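Local coordinates for protein CopN (Chlamydia pneumoniae, PDB 4NRH) that probably acts as a type III secretion gatekeeper, binding the chaperone Scc3 in a complex that directs translocator secretion, at residues E48-L51 with A52-E56; R274-S278 with R279-S283. One frame throughout, in Å; residues are numbered along the deposited sequence.

Contact 1: E48-L51 with A52-E56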
ATOM      1  N   GLU A  48      13.360  33.300 -31.976  1.00 53.16           N
ATOM      2  CA  GLU A  48      14.255  32.257 -32.466  1.00 53.37           C
ATOM      3  C   GLU A  48      15.649  32.396 -31.861  1.00 50.53           C
ATOM      4  O   GLU A  48      16.240  31.414 -31.413  1.00 48.10           O
ATOM      5  CB  GLU A  48      14.346  32.292 -33.995  1.00 65.75           C
ATOM      6  CG  GLU A  48      13.083  31.844 -34.716  1.00 77.61           C
ATOM      7  CD  GLU A  48      12.002  32.907 -34.733  1.00 87.56           C
ATOM      8  OE1 GLU A  48      12.319  34.085 -34.467  1.00 83.98           O
ATOM      9  OE2 GLU A  48      10.834  32.564 -35.015  1.00 92.78           O
ATOM     10  N   ASP A  49      16.167  33.622 -31.861  1.00 45.42           N
ATOM     11  CA  ASP A  49      17.476  33.913 -31.283  1.00 49.24           C
ATOM     12  C   ASP A  49      17.510  33.558 -29.801  1.00 49.91           C
ATOM     13  O   ASP A  49      18.485  32.989 -29.308  1.00 49.22           O
ATOM     14  CB  ASP A  49      17.833  35.389 -31.469  1.00 48.58           C
ATOM     15  CG  ASP A  49      18.103  35.749 -32.915  1.00 56.89           C
ATOM     16  OD1 ASP A  49      18.403  34.837 -33.714  1.00 57.39           O
ATOM     17  OD2 ASP A  49      18.015  36.948 -33.251  1.00 57.63           O
ATOM     18  N   ILE A  50      16.437  33.909 -29.100  1.00 47.19           N
ATOM     19  CA  ILE A  50      16.312  33.623 -27.677  1.00 38.66           C
ATOM     20  C   ILE A  50      16.371  32.128 -27.395  1.00 42.93           C
ATOM     21  O   ILE A  50      17.164  31.677 -26.568  1.00 35.58           O
ATOM     22  CB  ILE A  50      14.995  34.187 -27.110  1.00 41.78           C
ATOM     23  CG1 ILE A  50      15.005  35.717 -27.156  1.00 45.90           C
ATOM     24  CG2 ILE A  50      14.767  33.689 -25.692  1.00 33.37           C
ATOM     25  CD1 ILE A  50      13.631  36.336 -27.026  1.00 39.53           C
ATOM     26  N   LEU A  51      15.540  31.361 -28.096  1.00 41.66           N
ATOM     27  CA  LEU A  51      15.484  29.917 -27.900  1.00 44.91           C
ATOM     28  C   LEU A  51      16.827  29.250 -28.174  1.00 49.21           C
ATOM     29  O   LEU A  51      17.262  28.396 -27.408  1.00 43.30           O
ATOM     30  CB  LEU A  51      14.404  29.299 -28.793  1.00 44.66           C
ATOM     31  CG  LEU A  51      12.956  29.611 -28.407  1.00 45.93           C
ATOM     32  CD1 LEU A  51      11.991  29.062 -29.445  1.00 50.76           C
ATOM     33  CD2 LEU A  51      12.644  29.048 -27.030  1.00 36.49           C
ATOM     34  N   ALA A  52      17.488  29.663 -29.252  1.00 42.95           N
ATOM     35  CA  ALA A  52      18.793  29.119 -29.619  1.00 41.49           C
ATOM     36  C   ALA A  52      19.812  29.299 -28.497  1.00 42.86           C
ATOM     37  O   ALA A  52      20.562  28.378 -28.173  1.00 45.60           O
ATOM     38  CB  ALA A  52      19.295  29.769 -30.899  1.00 42.64           C
ATOM     39  N   LEU A  53      19.832  30.492 -27.913  1.00 41.58           N
ATOM     40  CA  LEU A  53      20.735  30.795 -26.809  1.00 42.35           C
ATOM     41  C   LEU A  53      20.395  29.982 -25.561  1.00 46.23           C
ATOM     42  O   LEU A  53      21.281  29.626 -24.783  1.00 47.55           O
ATOM     43  CB  LEU A  53      20.697  32.291 -26.488  1.00 37.08           C
ATOM     44  CG  LEU A  53      21.466  33.203 -27.447  1.00 49.78           C
ATOM     45  CD1 LEU A  53      21.181  34.665 -27.145  1.00 53.98           C
ATOM     46  CD2 LEU A  53      22.960  32.920 -27.377  1.00 45.08           C
ATOM     47  N   VAL A  54      19.110  29.694 -25.372  1.00 43.08           N
ATOM     48  CA  VAL A  54      18.658  28.915 -24.222  1.00 38.42           C
ATOM     49  C   VAL A  54      19.125  27.460 -24.290  1.00 40.59           C
ATOM     50  O   VAL A  54      19.661  26.934 -23.314  1.00 42.04           O
ATOM     51  CB  VAL A  54      17.122  28.952 -24.086  1.00 40.07           C
ATOM     52  CG1 VAL A  54      16.654  27.969 -23.025  1.00 42.97           C
ATOM     53  CG2 VAL A  54      16.655  30.358 -23.747  1.00 36.87           C
ATOM     54  N   GLN A  55      18.925  26.812 -25.438  1.00 44.21           N
ATOM     55  CA  GLN A  55      19.373  25.431 -25.613  1.00 53.31           C
ATOM     56  C   GLN A  55      20.889  25.337 -25.487  1.00 53.41           C
ATOM     57  O   GLN A  55      21.426  24.332 -25.020  1.00 52.63           O
ATOM     58  CB  GLN A  55      18.943  24.866 -26.974  1.00 66.59           C
ATOM     59  CG  GLN A  55      17.648  25.420 -27.541  1.00 74.34           C
ATOM     60  CD  GLN A  55      16.416  24.933 -26.807  1.00 79.07           C
ATOM     61  OE1 GLN A  55      16.455  23.924 -26.103  1.00 84.30           O
ATOM     62  NE2 GLN A  55      15.308  25.645 -26.977  1.00 82.10           N
ATOM     63  N   GLU A  56      21.571  26.395 -25.913  1.00 57.07           N
ATOM     64  CA  GLU A  56      23.028  26.433 -25.912  1.00 52.93           C
ATOM     65  C   GLU A  56      23.606  26.466 -24.500  1.00 45.36           C
ATOM     66  O   GLU A  56      24.557  25.746 -24.193  1.00 49.39           O
ATOM     67  CB  GLU A  56      23.519  27.647 -26.705  1.00 58.56           C
ATOM     68  CG  GLU A  56      25.029  27.762 -26.805  1.00 68.85           C
ATOM     69  CD  GLU A  56      25.468  29.045 -27.483  1.00 82.02           C
ATOM     70  OE1 GLU A  56      24.616  29.709 -28.112  1.00 80.31           O
ATOM     71  OE2 GLU A  56      26.665  29.389 -27.389  1.00 89.23           O
TER
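Leu51 O receives the backbone N of Gln55 at 3.0 Å, and the N-H points at the oxygen with an angle of 168°, close to linear. The side chain of the donor also comes up to this oxygen: as modelled, Gln55 CG lies close to Leu51 O, but its placement, with chi1 of -30° away from a staggered value, is uncertain.

Three further i to i+4 bonds run alongside. Ala52 N reaches Glu48 O at 3.0 Å, Leu53 N reaches Asp49 O at 3.2 Å, and Val54 N reaches Ile50 O at 3.0 Å. The last is the least straight of the four, with an N-H...O angle of 144°, although its donor lies in the carbonyl plane.

Val54 CG2 stands anti to the carbonyl carbon and approaches Ile50 O to 3.2 Å, while the distance from Val54 CG2 to Ile50 CG2 is 4.3 Å. These two methyls meet loosely on the buried side of helix 47-57, where Ile50 also packs on Ala85, Leu86 and Ala89 of helix 80-97. Leu53 joins Ile50 in touching Ile41.

The chemistry is that of an amphipathic alpha-helix within the HrpJ-like region: backbone bonds satisfy the carbonyls of residues 48-51, Ile50 packs on helix 80-97, and Glu48, Asp49, Ala52 and Glu56 are exposed.

Contact 2: R274-S278 with R279-S283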
ATOM      1  N   ARG A 274       4.610 -12.428   8.776  1.00 31.37           N
ATOM      2  CA  ARG A 274       4.470 -11.388   9.791  1.00 37.51           C
ATOM      3  C   ARG A 274       5.511 -10.282   9.646  1.00 38.26           C
ATOM      4  O   ARG A 274       5.511  -9.325  10.418  1.00 44.70           O
ATOM      5  CB  ARG A 274       4.561 -11.995  11.191  1.00 39.61           C
ATOM      6  CG  ARG A 274       5.954 -12.458  11.578  1.00 48.39           C
ATOM      7  CD  ARG A 274       6.048 -12.731  13.070  1.00 58.35           C
ATOM      8  NE  ARG A 274       7.222 -13.528  13.408  1.00 73.50           N
ATOM      9  CZ  ARG A 274       8.411 -13.014  13.703  1.00 79.57           C
ATOM     10  NH1 ARG A 274       8.587 -11.700  13.697  1.00 81.62           N
ATOM     11  NH2 ARG A 274       9.427 -13.814  14.002  1.00 77.06           N
ATOM     12  N   GLN A 275       6.394 -10.412   8.660  1.00 35.35           N
ATOM     13  CA  GLN A 275       7.477  -9.447   8.482  1.00 39.84           C
ATOM     14  C   GLN A 275       7.336  -8.650   7.190  1.00 42.82           C
ATOM     15  O   GLN A 275       7.996  -7.627   7.006  1.00 50.34           O
ATOM     16  CB  GLN A 275       8.833 -10.155   8.506  1.00 38.27           C
ATOM     17  CG  GLN A 275       9.153 -10.849   9.821  1.00 51.32           C
ATOM     18  CD  GLN A 275       9.431  -9.867  10.943  1.00 67.43           C
ATOM     19  OE1 GLN A 275       8.526  -9.479  11.682  1.00 76.46           O
ATOM     20  NE2 GLN A 275      10.687  -9.460  11.075  1.00 66.30           N
ATOM     21  N   THR A 276       6.472  -9.119   6.297  1.00 39.79           N
ATOM     22  CA  THR A 276       6.243  -8.428   5.035  1.00 39.84           C
ATOM     23  C   THR A 276       4.913  -7.680   5.066  1.00 40.07           C
ATOM     24  O   THR A 276       4.081  -7.910   5.944  1.00 39.01           O
ATOM     25  CB  THR A 276       6.264  -9.401   3.842  1.00 40.28           C
ATOM     26  OG1 THR A 276       5.280 -10.424   4.035  1.00 38.81           O
ATOM     27  CG2 THR A 276       7.636 -10.047   3.704  1.00 47.50           C
ATOM     28  N   SER A 277       4.730  -6.781   4.106  1.00 38.77           N
ATOM     29  CA  SER A 277       3.577  -5.887   4.076  1.00 39.11           C
ATOM     30  C   SER A 277       2.241  -6.622   4.017  1.00 42.57           C
ATOM     31  O   SER A 277       2.092  -7.606   3.295  1.00 35.04           O
ATOM     32  CB  SER A 277       3.684  -4.933   2.887  1.00 38.70           C
ATOM     33  OG  SER A 277       2.513  -4.144   2.764  1.00 33.62           O
ATOM     34  N   SER A 278       1.277  -6.131   4.791  1.00 38.70           N
ATOM     35  CA  SER A 278      -0.070  -6.689   4.809  1.00 34.55           C
ATOM     36  C   SER A 278      -0.754  -6.514   3.457  1.00 37.83           C
ATOM     37  O   SER A 278      -1.662  -7.269   3.104  1.00 39.36           O
ATOM     38  CB  SER A 278      -0.906  -6.031   5.907  1.00 36.06           C
ATOM     39  OG  SER A 278      -1.227  -4.690   5.577  1.00 31.40           O
ATOM     40  N   ARG A 279      -0.311  -5.511   2.707  1.00 40.26           N
ATOM     41  CA  ARG A 279      -0.874  -5.199   1.398  1.00 32.89           C
ATOM     42  C   ARG A 279      -0.609  -6.309   0.379  1.00 32.32           C
ATOM     43  O   ARG A 279      -1.296  -6.406  -0.638  1.00 33.94           O
ATOM     44  CB  ARG A 279      -0.309  -3.869   0.893  1.00 28.72           C
ATOM     45  CG  ARG A 279      -1.072  -3.258  -0.267  1.00 32.97           C
ATOM     46  CD  ARG A 279      -0.479  -1.916  -0.657  1.00 35.21           C
ATOM     47  NE  ARG A 279      -1.139  -1.347  -1.827  1.00 39.64           N
ATOM     48  CZ  ARG A 279      -2.227  -0.588  -1.773  1.00 31.64           C
ATOM     49  NH1 ARG A 279      -2.784  -0.306  -0.603  1.00 30.54           N
ATOM     50  NH2 ARG A 279      -2.759  -0.110  -2.890  1.00 33.20           N
ATOM     51  N   LEU A 280       0.388  -7.142   0.659  1.00 32.75           N
ATOM     52  CA  LEU A 280       0.723  -8.279  -0.198  1.00 34.53           C
ATOM     53  C   LEU A 280      -0.427  -9.272  -0.342  1.00 42.16           C
ATOM     54  O   LEU A 280      -0.501 -10.006  -1.328  1.00 42.85           O
ATOM     55  CB  LEU A 280       1.948  -9.011   0.350  1.00 32.13           C
ATOM     56  CG  LEU A 280       3.306  -8.338   0.182  1.00 37.96           C
ATOM     57  CD1 LEU A 280       4.384  -9.235   0.753  1.00 34.49           C
ATOM     58  CD2 LEU A 280       3.570  -8.039  -1.282  1.00 37.06           C
ATOM     59  N   PHE A 281      -1.319  -9.293   0.642  1.00 35.73           N
ATOM     60  CA  PHE A 281      -2.401 -10.270   0.666  1.00 36.04           C
ATOM     61  C   PHE A 281      -3.749  -9.616   0.374  1.00 37.09           C
ATOM     62  O   PHE A 281      -4.160  -8.680   1.059  1.00 43.57           O
ATOM     63  CB  PHE A 281      -2.436 -10.985   2.020  1.00 34.01           C
ATOM     64  CG  PHE A 281      -1.120 -11.606   2.407  1.00 31.67           C
ATOM     65  CD1 PHE A 281      -0.163 -10.868   3.085  1.00 35.90           C
ATOM     66  CD2 PHE A 281      -0.837 -12.922   2.081  1.00 29.41           C
ATOM     67  CE1 PHE A 281       1.049 -11.434   3.438  1.00 44.62           C
ATOM     68  CE2 PHE A 281       0.373 -13.493   2.431  1.00 37.29           C
ATOM     69  CZ  PHE A 281       1.317 -12.746   3.109  1.00 41.62           C
ATOM     70  N   SER A 282      -4.429 -10.118  -0.652  1.00 36.18           N
ATOM     71  CA  SER A 282      -5.709  -9.563  -1.081  1.00 41.64           C
ATOM     72  C   SER A 282      -6.866  -9.997  -0.185  1.00 44.85           C
ATOM     73  O   SER A 282      -7.960  -9.439  -0.266  1.00 44.41           O
ATOM     74  CB  SER A 282      -5.998  -9.965  -2.529  1.00 37.63           C
ATOM     75  OG  SER A 282      -5.956 -11.374  -2.679  1.00 47.58           O
ATOM     76  N   SER A 283      -6.627 -10.993   0.660  1.00 43.00           N
ATOM     77  CA  SER A 283      -7.640 -11.429   1.615  1.00 44.05           C
ATOM     78  C   SER A 283      -7.023 -12.034   2.871  1.00 43.37           C
ATOM     79  O   SER A 283      -5.988 -12.698   2.808  1.00 39.54           O
ATOM     80  CB  SER A 283      -8.584 -12.440   0.962  1.00 35.71           C
ATOM     81  OG  SER A 283      -8.040 -13.746   1.006  1.00 41.11           O
TER
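Ser277 bonds across the turn through two oxygens. Ser277 OG accepts Arg279 N at 3.1 Å, an ST turn made possible by a chi1 of 174° that sets OG beside the carbonyl carbon; Ser277 O accepts Leu280 N at 3.2 Å. One residue on, Ser278 O takes Phe281 N at 3.2 Å with an N-H...O angle of 165°. Both carbonyl bonds span i to i+3, and in each the donor sits well above the carbonyl plane, by 60° for Leu280 N, as suits a tight 3-10 turn.

Side chains fill in around this frame. Leu280 CD1 lies 3.6 Å from Thr276 OG1, the two side chains crossing at about a right angle, and Leu280 CG rests 3.4 Å from Ser277 O. The Phe281 ring presents its edge to Ser278 O, whose nearest ring atom is Phe281 CD1 at 3.9 Å.

Further out, Thr276 OG1 is hydrogen-bonded to Ala272 O and Tyr233 OH, tying the loop to helices 259-272 and 226-237. Ser277 OG bonds to Glu23 of the chaperone chain and Ser278 OG to Pro26 O of that chain, while the extended Arg279 forms a salt bridge to Asp29 of the chaperone and a hydrogen bond to Phe27 O of the chaperone; Asn191 of CopN holds its NE.

Ser277 OG thus serves turn and interface at once, which suggests that the shape of the turn and the polar contact with the chaperone are linked; the carboxylate of Glu23 of the chaperone may polarise that hydroxyl.

The two contacts stand on opposite sides of the chain's centre, their own centres about 53 Å apart and their nearest atoms about 39 Å apart. Contact 1 lies inside one helix of the HrpJ-like region, partly buried, with an apolar side toward helix 80-97 and no touch from the chaperone chain. Contact 2 occupies the loop between helices 259-272 and 284-301 of the third helical domain and is buried, largely between other CopN helices and the chaperone. Their hydrogen bonding follows this difference: i to i+4 backbone pairs in the first, i to i+3 pairs supplemented by serine hydroxyls and an arginine in the second.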